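Local coordinates for protein flavin-dependent monooxygenase, oxygenase subunit HsaA (Mycobacterium tuberculosis, PDB 3AFE) that probably catalyses the FMNH2-dependent ortho-hydroxylation of a phenolic secosteroid, turning 3-HSA into the catechol 3,4-DHSA during cholesterol breakdown, at residues L134-W139 against V196-F201; L52-Q57 against V91-L96; R319-R324 against V378-H383; D291-Q296 against T330-A335. One frame throughout, in Å; residues are numbered along the deposited sequence.

In the fold
The four contacts sample three parts of an acyl-CoA dehydrogenase-like subunit. Interaction 1, partly exposed, joins strands of the beta region through backbone hydrogen bonds and an amide-carboxylate pair. Interaction 2 is buried among the N-terminal helices and relies on van der Waals packing, with no hydrogen bond between its segments. Interactions 3 and 4 share helix 316-343, their centres about 17 Å apart, and both reach the second subunit. Of these, interaction 3 is partly buried and sets an arginine over a phenylalanine, whereas interaction 4 is buried and turns on an arginine and a glutamine at the subunit interface. Interactions 2 and 4 lie on opposite sides of the chain's centre.

Interaction 1: L134-W139 against V196-F201; sequences LVNGSW and VVKDVF
Val-135 faces both Asp-199 and Val-200, which makes a G1 beta bulge in the antiparallel pairing of strand 132-142 with strands 193-198 and 200-203. The backbone of Asp-199 is left-handed (phi 51°), and there the chain turns a corner between its two strands.

The backbone hydrogen bonds bracket the bulge. On one side Val-135 N reaches Val-200 O at 2.9 Å, and Val-200 N returns the bond to Val-135 O. On the other, Gly-137 N donates to Val-197 O at 2.8 Å and Val-197 N to Gly-137 O.

Polar side chains fasten the corner itself. Asn-136 turns its CG beside its own backbone N (chi1 -83°), which brings the amide to Asp-199. Asn-136 OD1 accepts from Asp-199 N, at a modelled separation too short to be taken literally. Asn-136 ND2 donates in its amide plane to Asp-199 OD1 at 3.1 Å, meeting the carboxylate from above, for the two planes stand 82° apart.

Apolar contacts fill the face carrying Val-135, Val-197 and Val-200, which Phe-169 and Ile-171 of strand 162-172 also touch. Val-197 is the central residue: Val-197 CG1 lies 4.0 Å from Val-135 CG1, and Val-197 CG2 approaches the Trp-139 ring obliquely, 3.9 Å from Trp-139 CZ3. At the far end of that indole, Trp-139 NE1 donates to Gly-154 O.

Interaction 2: L52-Q57 against V91-L96; sequences LLQPQQ and VHNWHL
Within the helical N-terminal domain of the acyl-CoA dehydrogenase fold, Leu-53, in the loop between helices 38-47 and 65-76, packs on Trp-94 of helix 80-98. The evidence is a set of carbon contacts at van der Waals range: Leu-53 CB and CD1 each lie 3.9 Å from Trp-94 CB. Trp-94 places its CG anti to the backbone N (chi1 175°), which carries the indole away from the loop and leaves CB to meet the leucine. Leu-53 CD1 also reaches back along the helix to Val-91 CA at 4.2 Å.

A second row runs beside it. Gln-54 CB meets Asn-93 CB at 4.2 Å, and Pro-55 CD sits 4.0 Å from Asn-93 O. The polar ends find partners elsewhere: Asn-93 ND2 donates to Phe-50 O just ahead of the loop segment, Gln-54 NE2 to Pro-112 O, and Trp-94 NE1 to Val-228 O.

Helix 101-108 flanks the second row, its Trp-108 touching both Gln-54 and Asn-93. Met-236 of helix 233-266 packs on Val-91 and Trp-94, and the Val-91 side chain comes within about 5 Å of that of Tyr-120, a probable FMN-binding residue next to strand 116-119.

Interaction 3: R319-R324 against V378-H383; sequences RARARR and VIFGNH
One face of the Phe-380 ring carries the side chain of Arg-324. Arg-324 CG stands 3.9 Å above the plane of the Phe-380 ring, displaced toward the rim, and forms a CH-pi contact with it. The guanidinium lies over the same face but is not stacked flat: the two planes are 74° apart, and Arg-324 CZ is 4.9 Å from the Phe-380 ring centroid, an off-centre cation-pi geometry. The ring atom CZ of Phe-380 therefore meets the guanidinium at its edge and in its plane, with Arg-324 NH1 3.3 Å away. This fold-over follows from the arginine's torsions: CG sits between the backbone N and carbonyl carbon (chi1 63°), and the chain bends again at chi2 and chi3. Arg-321 approaches the ring obliquely through its CG, 3.9 Å from Phe-380 CE2, while its own charged end forms a salt bridge with Glu-317.

These contacts join helix 316-343 to helix 373-385 in the C-terminal helical region of the acyl-CoA dehydrogenase fold. The short segments run roughly antiparallel, crossing at -142° with axes 8.5 Å apart, and Ala-320 marks their closest backbone approach, its CA 5.0 Å from Phe-380 CA. Having so small a side chain at this point is consistent with the close spacing. Ala-320 CB touches Ile-379 CG2 at 4.3 Å and also borders Phe-380 CD2 and His-383 CB.

The second subunit adds to the surroundings. Its Tyr-253 packs on Phe-380, its Ser-288 packs on Arg-324, and its Asp-291 makes a long, weak ion pair with Arg-324 NH2.

Interaction 4: D291-Q296 against T330-A335; sequences DAAWRQ and TGRSIA
Gln-296 OE1 is modelled as accepting a hydrogen bond from Arg-332 NH1, at a separation too short to be reliable, and a weak one from Ser-288 OG of the second subunit. The first bond is also bent, which leaves its detailed geometry doubtful. What favours it is the setting of the flat groups: amide and guanidinium planes differ by only 19°, with OE1 near the guanidinium plane at its edge, although the two chains cross at about a right angle.

Each residue gets there differently. Gln-296 starts from the tight position between backbone N and carbonyl carbon (chi1 53°) and then extends. Arg-332 runs straight from CG to NE, passing over Ala-293 so that its head reaches Gln-296. On the way Arg-332 CB touches Ala-293 CB at 4.1 Å, and Arg-332 NH1 lies 3.8 Å from Ala-292 CB. Ser-333 OG, which donates to Ala-329 O in its own helix, rests 4.0 Å from Ala-293 CB.

The main charge partner of Arg-332 is in another chain: Arg-332 NH2 forms a salt bridge with Asp-289 OD1 of the second subunit and a weak hydrogen bond with Ser-288 O there. Such a carboxylate would be expected to offset the charge of this buried arginine.

Helices 277-308 and 316-343 thus meet antiparallel, their segments crossing at -160° with axes 8.7 Å apart. Small alanines facing the partner helix suit this packing, which belongs to the C-terminal helical bundle through which subunits of the acyl-CoA dehydrogenase fold assemble.

Interaction 1: L134-W139 against V196-F201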
loop_
_atom_site.group_PDB
_atom_site.type_symbol
_atom_site.label_atom_id
_atom_site.label_comp_id
_atom_site.label_asym_id
_atom_site.label_seq_id
_atom_site.Cartn_x
_atom_site.Cartn_y
_atom_site.Cartn_z
ATOM N N LEU A 134 44.653 -20.543 4.505
ATOM C CA LEU A 134 45.258 -19.271 4.853
ATOM C C LEU A 134 44.209 -18.196 4.634
ATOM O O LEU A 134 43.791 -17.951 3.505
ATOM C CB LEU A 134 46.478 -19.005 3.979
ATOM C CG LEU A 134 47.358 -17.845 4.453
ATOM C CD1 LEU A 134 47.901 -18.120 5.865
ATOM C CD2 LEU A 134 48.481 -17.589 3.452
ATOM N N VAL A 135 43.778 -17.558 5.711
ATOM C CA VAL A 135 42.622 -16.679 5.648
ATOM C C VAL A 135 42.984 -15.194 5.700
ATOM O O VAL A 135 43.724 -14.747 6.578
ATOM C CB VAL A 135 41.594 -17.027 6.759
ATOM C CG1 VAL A 135 40.435 -16.014 6.787
ATOM C CG2 VAL A 135 41.067 -18.439 6.561
ATOM N N ASN A 136 42.444 -14.442 4.748
ATOM C CA ASN A 136 42.655 -13.003 4.659
ATOM C C ASN A 136 41.329 -12.305 4.419
ATOM O O ASN A 136 40.508 -12.769 3.614
ATOM C CB ASN A 136 43.606 -12.658 3.501
ATOM C CG ASN A 136 45.067 -12.785 3.883
ATOM O OD1 ASN A 136 45.539 -12.145 4.829
ATOM N ND2 ASN A 136 45.799 -13.608 3.140
ATOM N N GLY A 137 41.109 -11.186 5.096
ATOM C CA GLY A 137 39.938 -10.403 4.786
ATOM C C GLY A 137 39.553 -9.367 5.805
ATOM O O GLY A 137 40.075 -9.344 6.910
ATOM N N SER A 138 38.619 -8.509 5.410
ATOM C CA SER A 138 38.085 -7.480 6.283
ATOM C C SER A 138 36.569 -7.656 6.324
ATOM O O SER A 138 35.878 -7.402 5.335
ATOM C CB SER A 138 38.463 -6.101 5.744
ATOM O OG SER A 138 38.645 -5.182 6.801
ATOM N N TRP A 139 36.058 -8.129 7.455
ATOM C CA TRP A 139 34.642 -8.477 7.570
ATOM C C TRP A 139 33.885 -7.462 8.420
ATOM O O TRP A 139 34.212 -7.259 9.595
ATOM C CB TRP A 139 34.479 -9.870 8.186
ATOM C CG TRP A 139 34.687 -11.003 7.220
ATOM C CD1 TRP A 139 33.738 -11.620 6.462
ATOM C CD2 TRP A 139 35.925 -11.665 6.926
ATOM N NE1 TRP A 139 34.311 -12.616 5.705
ATOM C CE2 TRP A 139 35.648 -12.662 5.973
ATOM C CE3 TRP A 139 37.238 -11.508 7.373
ATOM C CZ2 TRP A 139 36.634 -13.496 5.463
ATOM C CZ3 TRP A 139 38.215 -12.338 6.861
ATOM C CH2 TRP A 139 37.910 -13.315 5.917
ATOM N N VAL A 196 39.358 -7.619 11.080
ATOM C CA VAL A 196 40.446 -7.699 10.111
ATOM C C VAL A 196 41.326 -8.904 10.400
ATOM O O VAL A 196 41.799 -9.092 11.527
ATOM C CB VAL A 196 41.303 -6.424 10.087
ATOM C CG1 VAL A 196 42.364 -6.515 8.983
ATOM C CG2 VAL A 196 40.414 -5.185 9.904
ATOM N N VAL A 197 41.527 -9.717 9.369
ATOM C CA VAL A 197 42.263 -10.971 9.468
ATOM C C VAL A 197 43.328 -11.011 8.379
ATOM O O VAL A 197 43.008 -10.971 7.186
ATOM C CB VAL A 197 41.329 -12.188 9.261
ATOM C CG1 VAL A 197 42.102 -13.480 9.441
ATOM C CG2 VAL A 197 40.142 -12.133 10.206
ATOM N N LYS A 198 44.589 -11.104 8.790
ATOM C CA LYS A 198 45.718 -11.006 7.861
ATOM C C LYS A 198 46.603 -12.249 7.932
ATOM O O LYS A 198 47.277 -12.478 8.938
ATOM C CB LYS A 198 46.553 -9.770 8.205
ATOM C CG LYS A 198 47.185 -9.089 7.023
ATOM C CD LYS A 198 48.552 -9.629 6.704
ATOM C CE LYS A 198 48.912 -9.313 5.259
ATOM N NZ LYS A 198 48.413 -7.975 4.826
ATOM N N ASP A 199 46.602 -13.051 6.871
ATOM C CA ASP A 199 47.494 -14.200 6.789
ATOM C C ASP A 199 47.395 -15.061 8.049
ATOM O O ASP A 199 48.372 -15.233 8.782
ATOM C CB ASP A 199 48.938 -13.728 6.568
ATOM C CG ASP A 199 49.149 -13.087 5.194
ATOM O OD1 ASP A 199 48.693 -13.651 4.174
ATOM O OD2 ASP A 199 49.799 -12.024 5.130
ATOM N N VAL A 200 46.204 -15.594 8.295
ATOM C CA VAL A 200 45.952 -16.401 9.480
ATOM C C VAL A 200 45.645 -17.849 9.087
ATOM O O VAL A 200 44.663 -18.134 8.401
ATOM C CB VAL A 200 44.792 -15.813 10.327
ATOM C CG1 VAL A 200 44.341 -16.795 11.409
ATOM C CG2 VAL A 200 45.201 -14.499 10.936
ATOM N N PHE A 201 46.496 -18.764 9.524
ATOM C CA PHE A 201 46.282 -20.174 9.243
ATOM C C PHE A 201 45.076 -20.677 10.036
ATOM O O PHE A 201 44.972 -20.460 11.248
ATOM C CB PHE A 201 47.539 -20.994 9.584
ATOM C CG PHE A 201 47.340 -22.485 9.468
ATOM C CD1 PHE A 201 47.314 -23.107 8.222
ATOM C CD2 PHE A 201 47.172 -23.263 10.599
ATOM C CE1 PHE A 201 47.124 -24.472 8.113
ATOM C CE2 PHE A 201 46.985 -24.638 10.499
ATOM C CZ PHE A 201 46.962 -25.243 9.255
#

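Interaction 2: L52-Q57 against V91-L96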
loop_
_atom_site.group_PDB
_atom_site.type_symbol
_atom_site.label_atom_id
_atom_site.label_comp_id
_atom_site.label_asym_id
_atom_site.label_seq_id
_atom_site.Cartn_x
_atom_site.Cartn_y
_atom_site.Cartn_z
ATOM N N LEU A 52 21.128 -21.738 25.852
ATOM C CA LEU A 52 19.881 -22.240 25.265
ATOM C C LEU A 52 20.062 -23.204 24.089
ATOM O O LEU A 52 19.441 -24.271 24.064
ATOM C CB LEU A 52 18.945 -21.094 24.887
ATOM C CG LEU A 52 18.234 -20.523 26.115
ATOM C CD1 LEU A 52 17.469 -19.276 25.753
ATOM C CD2 LEU A 52 17.320 -21.567 26.741
ATOM N N LEU A 53 20.894 -22.831 23.120
ATOM C CA LEU A 53 21.078 -23.656 21.936
ATOM C C LEU A 53 22.400 -24.410 21.996
ATOM O O LEU A 53 22.799 -25.068 21.041
ATOM C CB LEU A 53 21.003 -22.804 20.667
ATOM C CG LEU A 53 19.639 -22.181 20.345
ATOM C CD1 LEU A 53 19.690 -21.398 19.036
ATOM C CD2 LEU A 53 18.523 -23.239 20.306
ATOM N N GLN A 54 23.078 -24.306 23.129
ATOM C CA GLN A 54 24.364 -24.962 23.318
ATOM C C GLN A 54 24.126 -26.422 23.652
ATOM O O GLN A 54 23.196 -26.738 24.384
ATOM C CB GLN A 54 25.125 -24.273 24.449
ATOM C CG GLN A 54 26.597 -24.566 24.457
ATOM C CD GLN A 54 27.310 -23.851 25.568
ATOM O OE1 GLN A 54 26.697 -23.435 26.548
ATOM N NE2 GLN A 54 28.617 -23.687 25.418
ATOM N N PRO A 55 24.953 -27.327 23.105
ATOM C CA PRO A 55 24.753 -28.771 23.333
ATOM C C PRO A 55 24.919 -29.156 24.805
ATOM O O PRO A 55 25.650 -28.485 25.538
ATOM C CB PRO A 55 25.851 -29.419 22.487
ATOM C CG PRO A 55 26.265 -28.358 21.503
ATOM C CD PRO A 55 26.100 -27.060 22.223
ATOM N N GLN A 56 24.247 -30.217 25.240
ATOM C CA GLN A 56 24.324 -30.605 26.646
ATOM C C GLN A 56 25.749 -31.018 27.069
ATOM O O GLN A 56 26.149 -30.806 28.216
ATOM C CB GLN A 56 23.272 -31.669 26.997
ATOM C CG GLN A 56 23.704 -33.094 26.776
ATOM C CD GLN A 56 24.488 -33.647 27.949
ATOM O OE1 GLN A 56 24.206 -33.328 29.110
ATOM N NE2 GLN A 56 25.482 -34.483 27.654
ATOM N N GLN A 57 26.531 -31.572 26.150
ATOM C CA GLN A 57 27.894 -31.938 26.504
ATOM C C GLN A 57 28.674 -30.753 27.099
ATOM O O GLN A 57 29.603 -30.943 27.881
ATOM C CB GLN A 57 28.639 -32.526 25.306
ATOM C CG GLN A 57 29.234 -31.481 24.377
ATOM C CD GLN A 57 30.262 -32.073 23.440
ATOM O OE1 GLN A 57 31.290 -32.600 23.878
ATOM N NE2 GLN A 57 29.992 -31.997 22.138
ATOM N N VAL A 91 22.767 -17.749 18.723
ATOM C CA VAL A 91 22.656 -18.718 17.633
ATOM C C VAL A 91 24.022 -19.272 17.236
ATOM O O VAL A 91 24.117 -20.387 16.718
ATOM C CB VAL A 91 21.906 -18.161 16.388
ATOM C CG1 VAL A 91 22.832 -17.328 15.505
ATOM C CG2 VAL A 91 21.355 -19.293 15.569
ATOM N N HIS A 92 25.086 -18.517 17.501
ATOM C CA HIS A 92 26.419 -19.037 17.212
ATOM C C HIS A 92 26.738 -20.301 18.025
ATOM O O HIS A 92 27.480 -21.169 17.566
ATOM C CB HIS A 92 27.491 -17.970 17.397
ATOM C CG HIS A 92 27.304 -16.784 16.511
ATOM N ND1 HIS A 92 27.699 -15.515 16.869
ATOM C CD2 HIS A 92 26.750 -16.673 15.281
ATOM C CE1 HIS A 92 27.404 -14.676 15.893
ATOM N NE2 HIS A 92 26.822 -15.351 14.920
ATOM N N ASN A 93 26.175 -20.410 19.222
ATOM C CA ASN A 93 26.352 -21.621 20.013
ATOM C C ASN A 93 25.678 -22.804 19.361
ATOM O O ASN A 93 26.034 -23.957 19.624
ATOM C CB ASN A 93 25.841 -21.427 21.437
ATOM C CG ASN A 93 26.716 -20.485 22.225
ATOM O OD1 ASN A 93 27.808 -20.123 21.765
ATOM N ND2 ASN A 93 26.246 -20.066 23.409
ATOM N N TRP A 94 24.691 -22.519 18.517
ATOM C CA TRP A 94 24.079 -23.553 17.697
ATOM C C TRP A 94 25.031 -23.904 16.540
ATOM O O TRP A 94 25.295 -25.067 16.285
ATOM C CB TRP A 94 22.713 -23.083 17.160
ATOM C CG TRP A 94 22.071 -24.055 16.206
ATOM C CD1 TRP A 94 21.281 -25.123 16.533
ATOM C CD2 TRP A 94 22.183 -24.060 14.778
ATOM N NE1 TRP A 94 20.891 -25.790 15.397
ATOM C CE2 TRP A 94 21.429 -25.161 14.303
ATOM C CE3 TRP A 94 22.851 -23.249 13.851
ATOM C CZ2 TRP A 94 21.321 -25.471 12.932
ATOM C CZ3 TRP A 94 22.745 -23.556 12.483
ATOM C CH2 TRP A 94 21.986 -24.659 12.043
ATOM N N HIS A 95 25.540 -22.886 15.849
ATOM C CA HIS A 95 26.409 -23.099 14.699
ATOM C C HIS A 95 27.683 -23.837 15.115
ATOM O O HIS A 95 28.153 -24.727 14.404
ATOM C CB HIS A 95 26.716 -21.766 14.000
ATOM C CG HIS A 95 27.339 -21.907 12.643
ATOM N ND1 HIS A 95 27.899 -20.841 11.969
ATOM C CD2 HIS A 95 27.506 -22.985 11.840
ATOM C CE1 HIS A 95 28.372 -21.254 10.805
ATOM N NE2 HIS A 95 28.151 -22.553 10.703
ATOM N N LEU A 96 28.226 -23.494 16.279
ATOM C CA LEU A 96 29.468 -24.119 16.726
ATOM C C LEU A 96 29.240 -25.598 16.978
ATOM O O LEU A 96 30.141 -26.404 16.780
ATOM C CB LEU A 96 30.041 -23.445 17.981
ATOM C CG LEU A 96 31.423 -23.930 18.452
ATOM C CD1 LEU A 96 32.466 -23.805 17.347
ATOM C CD2 LEU A 96 31.889 -23.184 19.699
#

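Interaction 3: R319-R324 against V378-H383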
loop_
_atom_site.group_PDB
_atom_site.type_symbol
_atom_site.label_atom_id
_atom_site.label_comp_id
_atom_site.label_asym_id
_atom_site.label_seq_id
_atom_site.Cartn_x
_atom_site.Cartn_y
_atom_site.Cartn_z
ATOM N N ARG A 319 11.114 -25.448 3.875
ATOM C CA ARG A 319 12.258 -24.538 3.842
ATOM C C ARG A 319 12.050 -23.344 2.904
ATOM O O ARG A 319 12.451 -22.222 3.218
ATOM C CB ARG A 319 13.538 -25.288 3.483
ATOM C CG ARG A 319 13.986 -26.188 4.599
ATOM C CD ARG A 319 14.850 -27.286 4.094
ATOM N NE ARG A 319 16.059 -26.763 3.485
ATOM C CZ ARG A 319 17.015 -27.531 2.986
ATOM N NH1 ARG A 319 16.885 -28.848 3.035
ATOM N NH2 ARG A 319 18.090 -26.991 2.440
ATOM N N ALA A 320 11.424 -23.576 1.758
ATOM C CA ALA A 320 11.161 -22.474 0.853
ATOM C C ALA A 320 10.077 -21.547 1.429
ATOM O O ALA A 320 10.207 -20.322 1.364
ATOM C CB ALA A 320 10.770 -22.992 -0.527
ATOM N N ARG A 321 9.019 -22.141 1.987
ATOM C CA ARG A 321 7.960 -21.397 2.670
ATOM C C ARG A 321 8.488 -20.618 3.874
ATOM O O ARG A 321 8.074 -19.481 4.130
ATOM C CB ARG A 321 6.856 -22.344 3.139
ATOM C CG ARG A 321 5.574 -22.272 2.341
ATOM C CD ARG A 321 4.388 -22.781 3.151
ATOM N NE ARG A 321 4.495 -24.205 3.459
ATOM C CZ ARG A 321 4.348 -24.731 4.674
ATOM N NH1 ARG A 321 4.067 -23.963 5.727
ATOM N NH2 ARG A 321 4.470 -26.042 4.834
ATOM N N ALA A 322 9.393 -21.247 4.617
ATOM C CA ALA A 322 10.033 -20.608 5.762
ATOM C C ALA A 322 10.717 -19.324 5.318
ATOM O O ALA A 322 10.583 -18.283 5.964
ATOM C CB ALA A 322 11.047 -21.555 6.407
ATOM N N ARG A 323 11.453 -19.404 4.214
ATOM C CA ARG A 323 12.130 -18.235 3.668
ATOM C C ARG A 323 11.184 -17.142 3.166
ATOM O O ARG A 323 11.426 -15.965 3.433
ATOM C CB ARG A 323 13.166 -18.626 2.609
ATOM C CG ARG A 323 14.498 -19.033 3.234
ATOM C CD ARG A 323 15.210 -17.814 3.845
ATOM N NE ARG A 323 16.138 -17.241 2.881
ATOM C CZ ARG A 323 16.455 -15.954 2.801
ATOM N NH1 ARG A 323 15.904 -15.072 3.629
ATOM N NH2 ARG A 323 17.321 -15.552 1.878
ATOM N N ARG A 324 10.106 -17.489 2.465
ATOM C CA ARG A 324 9.219 -16.406 2.038
ATOM C C ARG A 324 8.570 -15.756 3.247
ATOM O O ARG A 324 8.425 -14.532 3.281
ATOM C CB ARG A 324 8.172 -16.799 0.974
ATOM C CG ARG A 324 7.172 -17.819 1.399
ATOM C CD ARG A 324 5.718 -17.379 1.165
ATOM N NE ARG A 324 4.920 -17.903 2.271
ATOM C CZ ARG A 324 4.134 -18.975 2.209
ATOM N NH1 ARG A 324 3.965 -19.636 1.069
ATOM N NH2 ARG A 324 3.489 -19.367 3.295
ATOM N N VAL A 378 12.284 -15.354 -4.722
ATOM C CA VAL A 378 12.672 -16.026 -5.952
ATOM C C VAL A 378 12.872 -17.510 -5.674
ATOM O O VAL A 378 12.482 -18.360 -6.483
ATOM C CB VAL A 378 13.934 -15.390 -6.590
ATOM C CG1 VAL A 378 14.631 -16.380 -7.524
ATOM C CG2 VAL A 378 13.571 -14.089 -7.325
ATOM N N ILE A 379 13.456 -17.816 -4.516
ATOM C CA ILE A 379 13.561 -19.196 -4.051
ATOM C C ILE A 379 12.198 -19.886 -3.984
ATOM O O ILE A 379 12.053 -21.017 -4.454
ATOM C CB ILE A 379 14.243 -19.284 -2.678
ATOM C CG1 ILE A 379 15.723 -18.911 -2.803
ATOM C CG2 ILE A 379 14.073 -20.675 -2.080
ATOM C CD1 ILE A 379 16.366 -18.539 -1.495
ATOM N N PHE A 380 11.200 -19.207 -3.417
ATOM C CA PHE A 380 9.874 -19.807 -3.237
ATOM C C PHE A 380 9.095 -19.945 -4.549
ATOM O O PHE A 380 8.443 -20.962 -4.788
ATOM C CB PHE A 380 9.038 -19.033 -2.199
ATOM C CG PHE A 380 7.614 -19.499 -2.112
ATOM C CD1 PHE A 380 6.612 -18.837 -2.796
ATOM C CD2 PHE A 380 7.283 -20.629 -1.378
ATOM C CE1 PHE A 380 5.302 -19.282 -2.728
ATOM C CE2 PHE A 380 5.981 -21.078 -1.313
ATOM C CZ PHE A 380 4.993 -20.406 -1.988
ATOM N N GLY A 381 9.154 -18.915 -5.386
ATOM C CA GLY A 381 8.531 -18.960 -6.694
ATOM C C GLY A 381 9.107 -20.071 -7.563
ATOM O O GLY A 381 8.360 -20.842 -8.186
ATOM N N ASN A 382 10.433 -20.163 -7.605
ATOM C CA ASN A 382 11.091 -21.230 -8.345
ATOM C C ASN A 382 10.489 -22.578 -8.007
ATOM O O ASN A 382 10.150 -23.369 -8.893
ATOM C CB ASN A 382 12.583 -21.240 -8.048
ATOM C CG ASN A 382 13.325 -20.185 -8.821
ATOM O OD1 ASN A 382 12.764 -19.556 -9.713
ATOM N ND2 ASN A 382 14.595 -19.987 -8.490
ATOM N N HIS A 383 10.333 -22.826 -6.714
ATOM C CA HIS A 383 9.780 -24.088 -6.256
ATOM C C HIS A 383 8.324 -24.289 -6.698
ATOM O O HIS A 383 7.943 -25.402 -7.049
ATOM C CB HIS A 383 9.922 -24.200 -4.743
ATOM C CG HIS A 383 9.187 -25.359 -4.154
ATOM N ND1 HIS A 383 7.868 -25.281 -3.764
ATOM C CD2 HIS A 383 9.588 -26.625 -3.889
ATOM C CE1 HIS A 383 7.486 -26.450 -3.283
ATOM N NE2 HIS A 383 8.511 -27.281 -3.346
#

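Interaction 4: D291-Q296 against T330-A335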
loop_
_atom_site.group_PDB
_atom_site.type_symbol
_atom_site.label_atom_id
_atom_site.label_comp_id
_atom_site.label_asym_id
_atom_site.label_seq_id
_atom_site.Cartn_x
_atom_site.Cartn_y
_atom_site.Cartn_z
ATOM N N ASP A 291 1.006 -9.889 14.673
ATOM C CA ASP A 291 0.629 -11.237 15.067
ATOM C C ASP A 291 0.896 -12.220 13.927
ATOM O O ASP A 291 1.329 -13.354 14.154
ATOM C CB ASP A 291 -0.839 -11.291 15.477
ATOM C CG ASP A 291 -1.272 -12.680 15.878
ATOM O OD1 ASP A 291 -0.890 -13.134 16.977
ATOM O OD2 ASP A 291 -1.991 -13.322 15.091
ATOM N N ALA A 292 0.648 -11.769 12.698
ATOM C CA ALA A 292 0.815 -12.616 11.525
ATOM C C ALA A 292 2.290 -12.862 11.190
ATOM O O ALA A 292 2.668 -13.967 10.807
ATOM C CB ALA A 292 0.069 -12.033 10.327
ATOM N N ALA A 293 3.117 -11.838 11.338
ATOM C CA ALA A 293 4.555 -12.008 11.207
ATOM C C ALA A 293 5.032 -13.079 12.187
ATOM O O ALA A 293 5.825 -13.951 11.825
ATOM C CB ALA A 293 5.265 -10.699 11.484
ATOM N N TRP A 294 4.559 -13.014 13.429
ATOM C CA TRP A 294 5.011 -13.977 14.431
ATOM C C TRP A 294 4.460 -15.399 14.224
ATOM O O TRP A 294 5.228 -16.362 14.298
ATOM C CB TRP A 294 4.778 -13.491 15.869
ATOM C CG TRP A 294 5.474 -14.352 16.878
ATOM C CD1 TRP A 294 4.892 -15.238 17.729
ATOM C CD2 TRP A 294 6.894 -14.434 17.122
ATOM N NE1 TRP A 294 5.850 -15.860 18.498
ATOM C CE2 TRP A 294 7.087 -15.389 18.142
ATOM C CE3 TRP A 294 8.014 -13.787 16.585
ATOM C CZ2 TRP A 294 8.359 -15.721 18.635
ATOM C CZ3 TRP A 294 9.281 -14.115 17.085
ATOM C CH2 TRP A 294 9.435 -15.071 18.102
ATOM N N ARG A 295 3.160 -15.533 13.945
ATOM C CA ARG A 295 2.568 -16.852 13.697
ATOM C C ARG A 295 3.370 -17.640 12.672
ATOM O O ARG A 295 3.731 -18.790 12.919
ATOM C CB ARG A 295 1.114 -16.773 13.212
ATOM C CG ARG A 295 0.097 -16.468 14.275
ATOM C CD ARG A 295 -1.264 -16.194 13.632
ATOM N NE ARG A 295 -2.306 -15.953 14.626
ATOM C CZ ARG A 295 -2.737 -16.878 15.481
ATOM N NH1 ARG A 295 -2.210 -18.099 15.468
ATOM N NH2 ARG A 295 -3.689 -16.585 16.352
ATOM N N GLN A 296 3.638 -17.047 11.513
ATOM C CA GLN A 296 4.320 -17.843 10.495
ATOM C C GLN A 296 5.838 -17.936 10.680
ATOM O O GLN A 296 6.424 -18.972 10.366
ATOM C CB GLN A 296 3.873 -17.520 9.056
ATOM C CG GLN A 296 3.929 -16.093 8.660
ATOM C CD GLN A 296 3.021 -15.786 7.479
ATOM O OE1 GLN A 296 3.036 -14.677 6.965
ATOM N NE2 GLN A 296 2.228 -16.770 7.044
ATOM N N THR A 330 9.712 -9.723 8.504
ATOM C CA THR A 330 10.496 -8.508 8.657
ATOM C C THR A 330 9.751 -7.322 8.067
ATOM O O THR A 330 9.587 -6.306 8.729
ATOM C CB THR A 330 11.882 -8.629 8.014
ATOM O OG1 THR A 330 12.723 -9.416 8.863
ATOM C CG2 THR A 330 12.496 -7.254 7.839
ATOM N N GLY A 331 9.278 -7.469 6.832
ATOM C CA GLY A 331 8.522 -6.421 6.158
ATOM C C GLY A 331 7.270 -5.947 6.889
ATOM O O GLY A 331 7.002 -4.742 6.946
ATOM N N ARG A 332 6.507 -6.889 7.445
ATOM C CA ARG A 332 5.268 -6.592 8.159
ATOM C C ARG A 332 5.522 -5.835 9.436
ATOM O O ARG A 332 4.785 -4.917 9.792
ATOM C CB ARG A 332 4.559 -7.886 8.520
ATOM C CG ARG A 332 3.784 -8.454 7.382
ATOM C CD ARG A 332 3.379 -9.881 7.654
ATOM N NE ARG A 332 2.738 -10.434 6.472
ATOM C CZ ARG A 332 2.312 -11.676 6.389
ATOM N NH1 ARG A 332 2.457 -12.479 7.432
ATOM N NH2 ARG A 332 1.736 -12.106 5.282
ATOM N N SER A 333 6.558 -6.269 10.137
ATOM C CA SER A 333 7.003 -5.639 11.362
ATOM C C SER A 333 7.356 -4.184 11.111
ATOM O O SER A 333 6.927 -3.293 11.858
ATOM C CB SER A 333 8.223 -6.386 11.896
ATOM O OG SER A 333 7.888 -7.731 12.205
ATOM N N ILE A 334 8.125 -3.953 10.053
ATOM C CA ILE A 334 8.598 -2.621 9.695
ATOM C C ILE A 334 7.461 -1.703 9.213
ATOM O O ILE A 334 7.398 -0.535 9.596
ATOM C CB ILE A 334 9.738 -2.718 8.651
ATOM C CG1 ILE A 334 10.983 -3.321 9.313
ATOM C CG2 ILE A 334 10.026 -1.361 7.999
ATOM C CD1 ILE A 334 12.269 -3.089 8.554
ATOM N N ALA A 335 6.561 -2.228 8.388
ATOM C CA ALA A 335 5.389 -1.459 7.969
ATOM C C ALA A 335 4.534 -1.088 9.181
ATOM O O ALA A 335 4.077 0.046 9.292
ATOM C CB ALA A 335 4.555 -2.230 6.940
#